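Local atomic coordinates of gentamicin resistance protein (Enterococcus gallinarum, PDB entry 6CTZ), a protein that transfers a phosphate group from a nucleotide, probably GTP, to the 2''-hydroxyl of aminoglycosides such as kanamycin and gentamicin, making the bacterium resistant to them. Residues T6-Q11 with I32-D37; T169-S174 with L254-S259; I220-Y225 with S259-F264. The protein carries 2 engineered substitutions. All coordinates share one frame; numbering follows the deposited sequence.

Contact 1. Residues T6-Q11 with I32-D37; sequences TMIMTQ and ILVNGD
I8 meets I32 and V34 where the N-terminal helix 2-11 lies against the five-stranded antiparallel sheet of the N-terminal lobe, the lobe that covers the nucleotide in the kinase-like fold found in aminoglycoside phosphotransferases. The contact is wholly apolar and rests on three methyl groups. I8 points from the helix toward the strand, and its CD1 does all the touching. Its CG1 lies beside the backbone N and anti to the carbonyl carbon (chi1 -67°), while the extended chi2 of 170° carries CD1 out toward the strand. I32 answers from strand 29-34 with its CG1 lodged between backbone N and carbonyl carbon (chi1 63°) but its delta branch likewise extended, and the two isoleucines approach tip to tip, I8 CD1 standing 4.1 Å from I32 CD1. V34 behaves differently. It and I8 pass one another in opposite directions, and the valine offers a flank through its CG2 branch. I32 and V34 lie two residues apart on one strand and present the same face to the helix. F40 of the adjacent strand 38-43 touches all three of these side chains and extends the apolar layer, and I17 adds to it beside V34. The helix CA of I8 and the strand CA of V34 remain 9.7 Å apart, a gap bridged by side chains without any hydrogen bond between the segments. The bound GDP lies about 9 Å from the I32 side chain. The second methyl contact between the two segments is that of I8 CD1 with V34 CG2, also 4.1 Å.

Contact 2. Residues T169-S174 with L254-S259; sequences TLRFQS and LIRKVS. Engineered in segment 254-259: L254 (natural residue His).
R171 of helix 162-176 reaches S259 of helix 251-276, joining two helices of the C-terminal lobe by a largely polar contact. Direct hydrogen bonds come first. R171 NH2 donates to S259 OG at 3.1 Å, with an N-H...O angle of 149° and the hydroxyl tilted 20° from the guanidinium plane. The same NH2 makes a weak, bent bond to S259 O at 3.0 Å, near the plane of the group. Bends at chi2 and chi3 turn the arginine chain so that its end faces the serine, although its CB does not point at the other helix. Within its own helix, S259 OG donates to R256 O at 2.7 Å. Water comes next: one molecule accepts from R171 NH1 at 2.8 Å and donates to S259 OG at 3.0 Å, so the hydroxyl is gripped by three partners. The remaining contact is between arginines. R256 crosses R171 at about a right angle, and its CD lies 4.1 Å from R171 NH1; the guanidinium planes are 50° apart. Outside the pair, R171 NE is bonded to T263 OG1, one helical turn beyond S259, so the arginine spans two positions of helix 251-276. The chemistry implies a directional join: neutral oxygens fix the rotation of the R171 guanidinium, while the like charge of R256, its NE 4.5 Å from R171 NH1, probably adds no attraction, so the join rests on the hydroxyl, the carbonyl and the water.

Contact 3. Residues I220-Y225 with S259-F264; sequences ISDPDY and SLFVTF
F261 stands out from helix 251-276 toward the loop that leads into helix 228-234, and its ring is met there by D222, D224 and Y225. From CB, which points at the loop, CG lies beside the backbone N (chi1 -67°) and comes within 4.0 Å of Y225 CD1. The next atom along one edge, CD2, has that same Y225 CD1 as its nearest neighbour, at 3.9 Å. The tyrosine carbon sits over one face of the phenylalanine ring, offset toward the rim. The two rings are neither parallel nor perpendicular: their planes make 53° and their centroids are 5.5 Å apart. Further out, CE2 reaches the backbone, 3.9 Å from Y225 N, and the carbonyl carbon of D224 lies at this edge of the ring. At the tip, CZ meets D222 OD2 at 4.0 Å; this carboxylate oxygen lies in the plane of the ring, and the carboxylate itself is turned almost perpendicular to it, at 88°.

An Asx turn, in which D222 OD1 accepts from D224 N at 2.9 Å, met from above the carboxylate plane, and the backbone bond from Y225 N to D222 O shape the start of the 3-10 segment 223-225. The other oxygens, D222 OD2 and D224 OD2, both form salt bridges with K257, one turn before F261, which ties the aspartates to the same helix. A water joins the Y225 hydroxyl to F261 O, to which it donates at 2.9 Å. The Y225 side chain lies about 5 Å from the bound kanamycin, near the antibiotic pocket. Around it, L141 of helix 141-155 and V228 of helix 228-234 also touch the F261 side chain, while I189 of strand 187-189 packs on Y225.

Overall arrangement
Contact 1 comes first along the chain and belongs to the N-terminal lobe, where helix 2-11 rests on strand 29-34 of the five-stranded sheet. Contacts 2 and 3 lie across the chain's centre from it, in the C-terminal lobe, with centres 45 and 37 Å from that of contact 1. Those two centres are only 9 Å apart: their segments alternate along the chain, both use helix 251-276 and they share S259. A lysine of contact 2 ties them together. One long helix thus joins helix 162-176 to the loop beside the kanamycin pocket, while contact 1 belongs to the N-terminal lobe, which supplies part of the GDP site.

Contact 1. Residues T6-Q11 with I32-D37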
ATOM      1  N   THR A   6     -23.644 -17.245   0.702  1.00 23.87           N
ATOM      2  CA  THR A   6     -24.097 -18.176   1.731  1.00 24.80           C
ATOM      3  C   THR A   6     -23.371 -17.940   3.049  1.00 22.99           C
ATOM      4  O   THR A   6     -23.997 -17.940   4.114  1.00 23.15           O
ATOM      5  CB  THR A   6     -23.934 -19.616   1.257  1.00 27.34           C
ATOM      6  OG1 THR A   6     -24.722 -19.810   0.080  1.00 29.57           O
ATOM      7  CG2 THR A   6     -24.404 -20.591   2.335  1.00 27.67           C
ATOM      8  N   MET A   7     -22.052 -17.718   3.001  1.00 22.88           N
ATOM      9  CA  MET A   7     -21.324 -17.404   4.225  1.00 22.83           C
ATOM     10  C   MET A   7     -21.864 -16.139   4.872  1.00 20.62           C
ATOM     11  O   MET A   7     -22.066 -16.089   6.092  1.00 20.83           O
ATOM     12  CB  MET A   7     -19.837 -17.240   3.928  1.00 26.17           C
ATOM     13  CG  MET A   7     -19.109 -18.549   3.732  1.00 29.76           C
ATOM     14  SD  MET A   7     -17.324 -18.325   3.715  1.00 33.61           S
ATOM     15  CE  MET A   7     -17.107 -17.490   2.145  1.00 32.64           C
ATOM     16  N   ILE A   8     -22.109 -15.106   4.065  1.00 17.81           N
ATOM     17  CA  ILE A   8     -22.581 -13.835   4.605  1.00 17.48           C
ATOM     18  C   ILE A   8     -23.942 -14.013   5.269  1.00 18.32           C
ATOM     19  O   ILE A   8     -24.162 -13.596   6.413  1.00 19.47           O
ATOM     20  CB  ILE A   8     -22.615 -12.773   3.495  1.00 17.03           C
ATOM     21  CG1 ILE A   8     -21.195 -12.443   3.020  1.00 17.24           C
ATOM     22  CG2 ILE A   8     -23.305 -11.521   3.983  1.00 18.29           C
ATOM     23  CD1 ILE A   8     -21.175 -11.599   1.770  1.00 17.63           C
ATOM     24  N   MET A   9     -24.870 -14.659   4.573  1.00 19.16           N
ATOM     25  CA  MET A   9     -26.220 -14.732   5.116  1.00 20.79           C
ATOM     26  C   MET A   9     -26.323 -15.687   6.293  1.00 20.84           C
ATOM     27  O   MET A   9     -27.121 -15.444   7.205  1.00 20.69           O
ATOM     28  CB  MET A   9     -27.226 -15.036   4.014  1.00 23.00           C
ATOM     29  CG  MET A   9     -27.396 -13.841   3.101  1.00 25.97           C
ATOM     30  SD  MET A   9     -28.813 -13.981   2.024  0.81 28.42           S
ATOM     31  CE  MET A   9     -28.284 -15.312   0.946  0.81 25.68           C
ATOM     32  N   THR A  10     -25.543 -16.771   6.295  1.00 20.38           N
ATOM     33  CA  THR A  10     -25.516 -17.669   7.446  0.63 20.71           C
ATOM     34  C   THR A  10     -25.084 -16.933   8.705  1.00 21.09           C
ATOM     35  O   THR A  10     -25.693 -17.080   9.773  1.00 22.43           O
ATOM     36  CB  THR A  10     -24.552 -18.822   7.171  0.63 22.03           C
ATOM     37  OG1 THR A  10     -25.064 -19.635   6.111  0.63 22.50           O
ATOM     38  CG2 THR A  10     -24.359 -19.665   8.423  0.63 21.67           C
ATOM     39  N   GLN A  11     -24.022 -16.137   8.597  1.00 19.74           N
ATOM     40  CA  GLN A  11     -23.412 -15.536   9.770  1.00 19.09           C
ATOM     41  C   GLN A  11     -24.025 -14.208  10.180  1.00 19.25           C
ATOM     42  O   GLN A  11     -23.867 -13.812  11.338  1.00 20.63           O
ATOM     43  CB  GLN A  11     -21.904 -15.399   9.556  1.00 19.93           C
ATOM     44  CG  GLN A  11     -21.291 -16.746   9.209  1.00 19.88           C
ATOM     45  CD  GLN A  11     -19.794 -16.716   9.038  1.00 19.96           C
ATOM     46  OE1 GLN A  11     -19.091 -15.935   9.680  1.00 20.07           O
ATOM     47  NE2 GLN A  11     -19.296 -17.577   8.166  1.00 21.53           N
ATOM     48  N   ILE A  32     -16.175  -7.850  -2.556  1.00 15.88           N
ATOM     49  CA  ILE A  32     -17.442  -7.808  -3.273  1.00 16.24           C
ATOM     50  C   ILE A  32     -18.313  -6.723  -2.657  1.00 16.09           C
ATOM     51  O   ILE A  32     -18.103  -6.286  -1.524  1.00 16.78           O
ATOM     52  CB  ILE A  32     -18.165  -9.167  -3.279  1.00 18.42           C
ATOM     53  CG1 ILE A  32     -18.533  -9.598  -1.855  1.00 18.72           C
ATOM     54  CG2 ILE A  32     -17.289 -10.204  -3.950  1.00 19.97           C
ATOM     55  CD1 ILE A  32     -19.366 -10.876  -1.806  1.00 20.34           C
ATOM     56  N   LEU A  33     -19.294  -6.273  -3.427  1.00 17.22           N
ATOM     57  CA  LEU A  33     -20.209  -5.230  -2.987  1.00 17.12           C
ATOM     58  C   LEU A  33     -21.603  -5.830  -2.895  1.00 17.53           C
ATOM     59  O   LEU A  33     -22.113  -6.377  -3.879  1.00 18.36           O
ATOM     60  CB  LEU A  33     -20.190  -4.051  -3.957  1.00 18.12           C
ATOM     61  CG  LEU A  33     -21.016  -2.828  -3.562  1.00 19.10           C
ATOM     62  CD1 LEU A  33     -20.514  -2.216  -2.250  1.00 20.44           C
ATOM     63  CD2 LEU A  33     -21.012  -1.803  -4.695  1.00 20.37           C
ATOM     64  N   VAL A  34     -22.211  -5.733  -1.715  1.00 17.65           N
ATOM     65  CA  VAL A  34     -23.523  -6.303  -1.439  1.00 18.04           C
ATOM     66  C   VAL A  34     -24.515  -5.160  -1.302  1.00 19.14           C
ATOM     67  O   VAL A  34     -24.280  -4.213  -0.545  1.00 18.66           O
ATOM     68  CB  VAL A  34     -23.495  -7.159  -0.161  1.00 19.07           C
ATOM     69  CG1 VAL A  34     -24.917  -7.502   0.299  1.00 19.95           C
ATOM     70  CG2 VAL A  34     -22.670  -8.418  -0.397  1.00 21.04           C
ATOM     71  N   ASN A  35     -25.613  -5.242  -2.052  1.00 19.78           N
ATOM     72  CA  ASN A  35     -26.686  -4.250  -2.015  1.00 21.35           C
ATOM     73  C   ASN A  35     -26.206  -2.844  -2.356  1.00 22.69           C
ATOM     74  O   ASN A  35     -26.830  -1.859  -1.947  1.00 24.92           O
ATOM     75  CB  ASN A  35     -27.450  -4.273  -0.685  1.00 23.08           C
ATOM     76  CG  ASN A  35     -28.068  -5.628  -0.399  1.00 23.50           C
ATOM     77  OD1 ASN A  35     -28.212  -6.448  -1.301  1.00 24.32           O
ATOM     78  ND2 ASN A  35     -28.429  -5.870   0.855  1.00 23.95           N
ATOM     79  N   GLY A  36     -25.105  -2.731  -3.099  1.00 21.96           N
ATOM     80  CA  GLY A  36     -24.527  -1.447  -3.419  1.00 22.42           C
ATOM     81  C   GLY A  36     -23.933  -0.699  -2.250  1.00 22.26           C
ATOM     82  O   GLY A  36     -23.398   0.400  -2.448  1.00 24.54           O
ATOM     83  N   ASP A  37     -23.976  -1.268  -1.044  1.00 21.36           N
ATOM     84  CA  ASP A  37     -23.672  -0.540   0.179  1.00 22.84           C
ATOM     85  C   ASP A  37     -22.577  -1.161   1.028  1.00 20.47           C
ATOM     86  O   ASP A  37     -21.887  -0.427   1.738  1.00 19.88           O
ATOM     87  CB  ASP A  37     -24.927  -0.425   1.062  1.00 26.73           C
ATOM     88  CG  ASP A  37     -26.032   0.368   0.407  1.00 31.85           C
ATOM     89  OD1 ASP A  37     -25.746   1.105  -0.559  1.00 34.26           O
ATOM     90  OD2 ASP A  37     -27.186   0.257   0.868  1.00 33.95           O
TER

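Contact 2. Residues T169-S174 with L254-S259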
ATOM      1  N   THR A 169      22.943  -4.204  -8.254  1.00 21.08           N
ATOM      2  CA  THR A 169      23.905  -4.264  -7.159  0.64 22.44           C
ATOM      3  C   THR A 169      24.282  -2.866  -6.684  1.00 21.70           C
ATOM      4  O   THR A 169      24.404  -2.619  -5.476  1.00 22.19           O
ATOM      5  CB  THR A 169      25.145  -5.034  -7.605  0.64 24.84           C
ATOM      6  OG1 THR A 169      24.766  -6.368  -7.958  0.64 26.24           O
ATOM      7  CG2 THR A 169      26.182  -5.071  -6.489  0.64 25.87           C
ATOM      8  N   LEU A 170      24.462  -1.936  -7.626  1.00 20.09           N
ATOM      9  CA  LEU A 170      24.747  -0.547  -7.281  1.00 19.64           C
ATOM     10  C   LEU A 170      23.631   0.047  -6.433  1.00 18.65           C
ATOM     11  O   LEU A 170      23.892   0.725  -5.434  1.00 18.70           O
ATOM     12  CB  LEU A 170      24.915   0.268  -8.563  1.00 20.01           C
ATOM     13  CG  LEU A 170      25.006   1.787  -8.396  1.00 21.90           C
ATOM     14  CD1 LEU A 170      26.242   2.203  -7.607  1.00 23.70           C
ATOM     15  CD2 LEU A 170      24.967   2.464  -9.751  1.00 23.45           C
ATOM     16  N   ARG A 171      22.376  -0.192  -6.824  1.00 17.52           N
ATOM     17  CA  ARG A 171      21.247   0.369  -6.088  1.00 16.81           C
ATOM     18  C   ARG A 171      21.163  -0.214  -4.683  1.00 16.96           C
ATOM     19  O   ARG A 171      20.969   0.520  -3.708  1.00 17.00           O
ATOM     20  CB  ARG A 171      19.947   0.139  -6.859  1.00 16.56           C
ATOM     21  CG  ARG A 171      19.935   0.758  -8.252  1.00 16.90           C
ATOM     22  CD  ARG A 171      19.856   2.276  -8.179  1.00 16.00           C
ATOM     23  NE  ARG A 171      18.488   2.745  -7.929  1.00 14.97           N
ATOM     24  CZ  ARG A 171      18.143   4.026  -7.832  1.00 14.72           C
ATOM     25  NH1 ARG A 171      19.063   4.985  -7.930  1.00 15.72           N
ATOM     26  NH2 ARG A 171      16.876   4.359  -7.621  1.00 15.56           N
ATOM     27  N   PHE A 172      21.307  -1.534  -4.556  1.00 18.13           N
ATOM     28  CA  PHE A 172      21.310  -2.145  -3.230  1.00 18.70           C
ATOM     29  C   PHE A 172      22.454  -1.603  -2.380  1.00 19.58           C
ATOM     30  O   PHE A 172      22.260  -1.259  -1.209  1.00 20.17           O
ATOM     31  CB  PHE A 172      21.388  -3.667  -3.341  1.00 19.67           C
ATOM     32  CG  PHE A 172      20.063  -4.331  -3.595  1.00 19.67           C
ATOM     33  CD1 PHE A 172      19.107  -4.430  -2.593  1.00 20.13           C
ATOM     34  CD2 PHE A 172      19.781  -4.879  -4.836  1.00 21.01           C
ATOM     35  CE1 PHE A 172      17.891  -5.060  -2.832  1.00 20.42           C
ATOM     36  CE2 PHE A 172      18.570  -5.511  -5.079  1.00 21.66           C
ATOM     37  CZ  PHE A 172      17.621  -5.593  -4.072  1.00 21.91           C
ATOM     38  N   GLN A 173      23.657  -1.511  -2.957  1.00 19.96           N
ATOM     39  CA  GLN A 173      24.786  -1.013  -2.180  0.58 20.78           C
ATOM     40  C   GLN A 173      24.624   0.461  -1.825  1.00 19.65           C
ATOM     41  O   GLN A 173      24.992   0.875  -0.720  1.00 20.27           O
ATOM     42  CB  GLN A 173      26.105  -1.282  -2.904  0.58 23.00           C
ATOM     43  CG  GLN A 173      26.468  -2.760  -2.954  0.58 25.37           C
ATOM     44  CD  GLN A 173      26.213  -3.467  -1.634  0.58 28.04           C
ATOM     45  OE1 GLN A 173      25.257  -4.232  -1.500  0.58 29.59           O
ATOM     46  NE2 GLN A 173      27.064  -3.206  -0.648  0.58 29.04           N
ATOM     47  N   SER A 174      24.061   1.265  -2.730  1.00 17.83           N
ATOM     48  CA  SER A 174      23.858   2.678  -2.423  1.00 17.60           C
ATOM     49  C   SER A 174      22.922   2.858  -1.233  1.00 17.31           C
ATOM     50  O   SER A 174      23.122   3.756  -0.403  1.00 19.03           O
ATOM     51  CB  SER A 174      23.335   3.418  -3.653  1.00 18.49           C
ATOM     52  OG  SER A 174      24.351   3.533  -4.635  1.00 19.58           O
ATOM     53  N   LEU A 254      16.082  12.997  -0.135  1.00 12.23           N
ATOM     54  CA  LEU A 254      14.926  12.175   0.196  1.00 11.84           C
ATOM     55  C   LEU A 254      14.341  11.516  -1.050  1.00 10.65           C
ATOM     56  O   LEU A 254      13.949  10.341  -1.013  1.00 11.21           O
ATOM     57  CB  LEU A 254      13.877  13.013   0.935  1.00 11.80           C
ATOM     58  CG  LEU A 254      12.603  12.273   1.354  1.00 11.36           C
ATOM     59  CD1 LEU A 254      12.879  11.041   2.211  1.00 13.23           C
ATOM     60  CD2 LEU A 254      11.692  13.238   2.089  1.00 12.31           C
ATOM     61  N   ILE A 255      14.280  12.249  -2.169  1.00 11.77           N
ATOM     62  CA  ILE A 255      13.785  11.651  -3.408  1.00 11.93           C
ATOM     63  C   ILE A 255      14.698  10.519  -3.859  1.00 10.99           C
ATOM     64  O   ILE A 255      14.231   9.474  -4.326  1.00 12.25           O
ATOM     65  CB  ILE A 255      13.592  12.722  -4.500  1.00 12.49           C
ATOM     66  CG1 ILE A 255      12.346  13.561  -4.219  1.00 13.25           C
ATOM     67  CG2 ILE A 255      13.554  12.095  -5.894  1.00 14.10           C
ATOM     68  CD1 ILE A 255      11.016  12.823  -4.451  1.00 13.97           C
ATOM     69  N   ARG A 256      16.016  10.705  -3.732  1.00 11.51           N
ATOM     70  CA  ARG A 256      16.936   9.614  -4.045  1.00 12.18           C
ATOM     71  C   ARG A 256      16.644   8.390  -3.184  1.00 11.15           C
ATOM     72  O   ARG A 256      16.549   7.265  -3.693  1.00 11.87           O
ATOM     73  CB  ARG A 256      18.388  10.067  -3.882  1.00 14.16           C
ATOM     74  CG  ARG A 256      19.375   8.918  -4.050  1.00 14.89           C
ATOM     75  CD  ARG A 256      19.302   8.269  -5.429  1.00 15.73           C
ATOM     76  NE  ARG A 256      19.511   9.229  -6.512  1.00 16.84           N
ATOM     77  CZ  ARG A 256      20.699   9.575  -6.994  1.00 18.30           C
ATOM     78  NH1 ARG A 256      21.811   9.039  -6.502  1.00 18.37           N
ATOM     79  NH2 ARG A 256      20.765  10.461  -7.976  1.00 19.00           N
ATOM     80  N   LYS A 257      16.474   8.594  -1.875  1.00 11.15           N
ATOM     81  CA  LYS A 257      16.141   7.481  -0.992  1.00 11.19           C
ATOM     82  C   LYS A 257      14.866   6.774  -1.441  1.00 10.48           C
ATOM     83  O   LYS A 257      14.825   5.541  -1.538  1.00 11.20           O
ATOM     84  CB  LYS A 257      15.966   7.996   0.431  1.00 11.86           C
ATOM     85  CG  LYS A 257      15.692   6.900   1.438  1.00 12.66           C
ATOM     86  CD  LYS A 257      15.462   7.457   2.827  1.00 12.20           C
ATOM     87  CE  LYS A 257      15.045   6.368   3.794  1.00 13.37           C
ATOM     88  NZ  LYS A 257      14.801   6.899   5.163  1.00 13.34           N
ATOM     89  N   VAL A 258      13.809   7.544  -1.713  1.00 10.54           N
ATOM     90  CA  VAL A 258      12.557   6.919  -2.127  1.00 10.08           C
ATOM     91  C   VAL A 258      12.723   6.226  -3.478  1.00 10.96           C
ATOM     92  O   VAL A 258      12.133   5.166  -3.717  1.00 11.80           O
ATOM     93  CB  VAL A 258      11.411   7.948  -2.121  1.00 10.76           C
ATOM     94  CG1 VAL A 258      10.104   7.288  -2.561  1.00 11.05           C
ATOM     95  CG2 VAL A 258      11.232   8.517  -0.739  1.00 11.82           C
ATOM     96  N   SER A 259      13.547   6.788  -4.371  1.00 11.24           N
ATOM     97  CA  SER A 259      13.761   6.148  -5.661  1.00 12.25           C
ATOM     98  C   SER A 259      14.451   4.801  -5.497  1.00 12.22           C
ATOM     99  O   SER A 259      14.218   3.884  -6.293  1.00 12.53           O
ATOM    100  CB  SER A 259      14.556   7.073  -6.587  1.00 14.31           C
ATOM    101  OG  SER A 259      15.946   7.025  -6.310  1.00 16.63           O
TER
HETATM  102  O   HOH W   1      17.878   7.474  -8.548  1.00 19.25           O

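Contact 3. Residues I220-Y225 with S259-F264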
ATOM      1  N   ILE A 220       5.287  -0.897  11.747  1.00 10.84           N
ATOM      2  CA  ILE A 220       6.153   0.079  12.400  1.00 11.08           C
ATOM      3  C   ILE A 220       7.460   0.040  11.620  1.00 11.88           C
ATOM      4  O   ILE A 220       8.195  -0.953  11.677  1.00 12.97           O
ATOM      5  CB  ILE A 220       6.380  -0.252  13.882  1.00 12.21           C
ATOM      6  CG1 ILE A 220       5.039  -0.363  14.622  1.00 13.20           C
ATOM      7  CG2 ILE A 220       7.298   0.797  14.505  1.00 14.35           C
ATOM      8  CD1 ILE A 220       4.143   0.832  14.446  1.00 13.82           C
ATOM      9  N   SER A 221       7.719   1.080  10.835  1.00 10.55           N
ATOM     10  CA  SER A 221       8.838   1.023   9.901  1.00 10.78           C
ATOM     11  C   SER A 221       9.274   2.442   9.552  1.00 10.86           C
ATOM     12  O   SER A 221       8.958   3.400  10.267  1.00 11.28           O
ATOM     13  CB  SER A 221       8.442   0.206   8.659  1.00 12.86           C
ATOM     14  OG  SER A 221       9.579  -0.138   7.888  1.00 15.51           O
ATOM     15  N   ASP A 222       9.996   2.574   8.454  1.00 11.55           N
ATOM     16  CA  ASP A 222      10.532   3.864   8.054  1.00 11.40           C
ATOM     17  C   ASP A 222       9.412   4.703   7.451  1.00 11.37           C
ATOM     18  O   ASP A 222       8.838   4.303   6.432  1.00 11.27           O
ATOM     19  CB  ASP A 222      11.620   3.631   7.017  1.00 12.84           C
ATOM     20  CG  ASP A 222      12.372   4.891   6.646  1.00 12.64           C
ATOM     21  OD1 ASP A 222      11.866   6.019   6.868  1.00 13.02           O
ATOM     22  OD2 ASP A 222      13.484   4.743   6.106  1.00 14.08           O
ATOM     23  N   PRO A 223       9.076   5.863   8.031  1.00 11.10           N
ATOM     24  CA  PRO A 223       7.994   6.678   7.452  1.00 11.41           C
ATOM     25  C   PRO A 223       8.245   7.081   6.011  1.00 11.11           C
ATOM     26  O   PRO A 223       7.289   7.313   5.260  1.00 12.14           O
ATOM     27  CB  PRO A 223       7.916   7.886   8.396  1.00 13.05           C
ATOM     28  CG  PRO A 223       9.293   7.955   9.031  1.00 14.15           C
ATOM     29  CD  PRO A 223       9.694   6.519   9.199  1.00 12.33           C
ATOM     30  N   ASP A 224       9.506   7.167   5.586  1.00 10.61           N
ATOM     31  CA  ASP A 224       9.771   7.504   4.190  1.00 11.12           C
ATOM     32  C   ASP A 224       9.266   6.440   3.226  1.00 11.95           C
ATOM     33  O   ASP A 224       9.109   6.725   2.029  1.00 11.16           O
ATOM     34  CB  ASP A 224      11.264   7.738   3.981  1.00 11.72           C
ATOM     35  CG  ASP A 224      11.774   8.957   4.723  1.00 12.99           C
ATOM     36  OD1 ASP A 224      10.966   9.863   5.015  1.00 13.75           O
ATOM     37  OD2 ASP A 224      12.991   9.024   4.996  1.00 13.36           O
ATOM     38  N   TYR A 225       9.025   5.213   3.703  1.00 11.32           N
ATOM     39  CA  TYR A 225       8.491   4.194   2.805  1.00 12.18           C
ATOM     40  C   TYR A 225       7.112   4.573   2.270  1.00 12.44           C
ATOM     41  O   TYR A 225       6.743   4.156   1.165  1.00 13.16           O
ATOM     42  CB  TYR A 225       8.446   2.808   3.467  1.00 13.51           C
ATOM     43  CG  TYR A 225       8.145   1.764   2.432  1.00 14.50           C
ATOM     44  CD1 TYR A 225       9.155   1.282   1.606  1.00 15.84           C
ATOM     45  CD2 TYR A 225       6.841   1.303   2.222  1.00 15.19           C
ATOM     46  CE1 TYR A 225       8.892   0.354   0.616  1.00 16.61           C
ATOM     47  CE2 TYR A 225       6.566   0.372   1.228  1.00 16.72           C
ATOM     48  CZ  TYR A 225       7.601  -0.102   0.434  1.00 16.67           C
ATOM     49  OH  TYR A 225       7.347  -1.017  -0.561  1.00 19.66           O
ATOM     50  N   SER A 259      13.547   6.788  -4.371  1.00 11.24           N
ATOM     51  CA  SER A 259      13.761   6.148  -5.661  1.00 12.25           C
ATOM     52  C   SER A 259      14.451   4.801  -5.497  1.00 12.22           C
ATOM     53  O   SER A 259      14.218   3.884  -6.293  1.00 12.53           O
ATOM     54  CB  SER A 259      14.556   7.073  -6.587  1.00 14.31           C
ATOM     55  OG  SER A 259      15.946   7.025  -6.310  1.00 16.63           O
ATOM     56  N   LEU A 260      15.311   4.665  -4.478  1.00 11.99           N
ATOM     57  CA  LEU A 260      15.889   3.361  -4.170  1.00 12.69           C
ATOM     58  C   LEU A 260      14.798   2.377  -3.750  1.00 12.75           C
ATOM     59  O   LEU A 260      14.763   1.236  -4.223  1.00 13.36           O
ATOM     60  CB  LEU A 260      16.972   3.500  -3.098  1.00 12.82           C
ATOM     61  CG  LEU A 260      18.243   4.217  -3.584  1.00 13.35           C
ATOM     62  CD1 LEU A 260      19.063   4.741  -2.399  1.00 14.55           C
ATOM     63  CD2 LEU A 260      19.099   3.329  -4.472  1.00 15.27           C
ATOM     64  N   PHE A 261      13.875   2.812  -2.876  1.00 12.47           N
ATOM     65  CA  PHE A 261      12.721   1.975  -2.551  1.00 12.29           C
ATOM     66  C   PHE A 261      11.946   1.591  -3.806  1.00 12.13           C
ATOM     67  O   PHE A 261      11.428   0.475  -3.898  1.00 13.54           O
ATOM     68  CB  PHE A 261      11.772   2.702  -1.590  1.00 12.91           C
ATOM     69  CG  PHE A 261      12.332   2.950  -0.210  1.00 12.84           C
ATOM     70  CD1 PHE A 261      13.349   2.170   0.309  1.00 15.14           C
ATOM     71  CD2 PHE A 261      11.811   3.969   0.573  1.00 12.74           C
ATOM     72  CE1 PHE A 261      13.842   2.412   1.585  1.00 15.91           C
ATOM     73  CE2 PHE A 261      12.294   4.213   1.834  1.00 13.24           C
ATOM     74  CZ  PHE A 261      13.313   3.434   2.345  1.00 14.98           C
ATOM     75  N   VAL A 262      11.815   2.512  -4.770  1.00 12.36           N
ATOM     76  CA  VAL A 262      11.104   2.185  -6.006  1.00 12.89           C
ATOM     77  C   VAL A 262      11.824   1.076  -6.763  1.00 13.44           C
ATOM     78  O   VAL A 262      11.186   0.152  -7.280  1.00 14.19           O
ATOM     79  CB  VAL A 262      10.880   3.436  -6.879  1.00 13.12           C
ATOM     80  CG1 VAL A 262      10.330   3.047  -8.243  1.00 14.26           C
ATOM     81  CG2 VAL A 262       9.925   4.400  -6.200  1.00 13.46           C
ATOM     82  N   THR A 263      13.160   1.159  -6.862  1.00 14.00           N
ATOM     83  CA  THR A 263      13.922   0.066  -7.469  1.00 14.32           C
ATOM     84  C   THR A 263      13.625  -1.253  -6.767  1.00 14.41           C
ATOM     85  O   THR A 263      13.362  -2.273  -7.415  1.00 15.62           O
ATOM     86  CB  THR A 263      15.427   0.356  -7.412  1.00 15.07           C
ATOM     87  OG1 THR A 263      15.720   1.578  -8.106  1.00 15.67           O
ATOM     88  CG2 THR A 263      16.229  -0.811  -8.039  1.00 16.48           C
ATOM     89  N   PHE A 264      13.665  -1.250  -5.434  1.00 13.89           N
ATOM     90  CA  PHE A 264      13.441  -2.489  -4.703  1.00 14.76           C
ATOM     91  C   PHE A 264      12.017  -2.990  -4.899  1.00 14.98           C
ATOM     92  O   PHE A 264      11.789  -4.206  -4.949  1.00 15.44           O
ATOM     93  CB  PHE A 264      13.769  -2.293  -3.220  1.00 15.49           C
ATOM     94  CG  PHE A 264      15.153  -1.737  -2.976  1.00 14.68           C
ATOM     95  CD1 PHE A 264      16.193  -1.986  -3.867  1.00 15.39           C
ATOM     96  CD2 PHE A 264      15.407  -0.949  -1.865  1.00 15.45           C
ATOM     97  CE1 PHE A 264      17.462  -1.461  -3.646  1.00 16.46           C
ATOM     98  CE2 PHE A 264      16.666  -0.412  -1.646  1.00 15.70           C
ATOM     99  CZ  PHE A 264      17.695  -0.678  -2.532  1.00 16.18           C
TER
HETATM  100  O   HOH W   2       9.937  -1.170  -2.059  1.00 24.64           O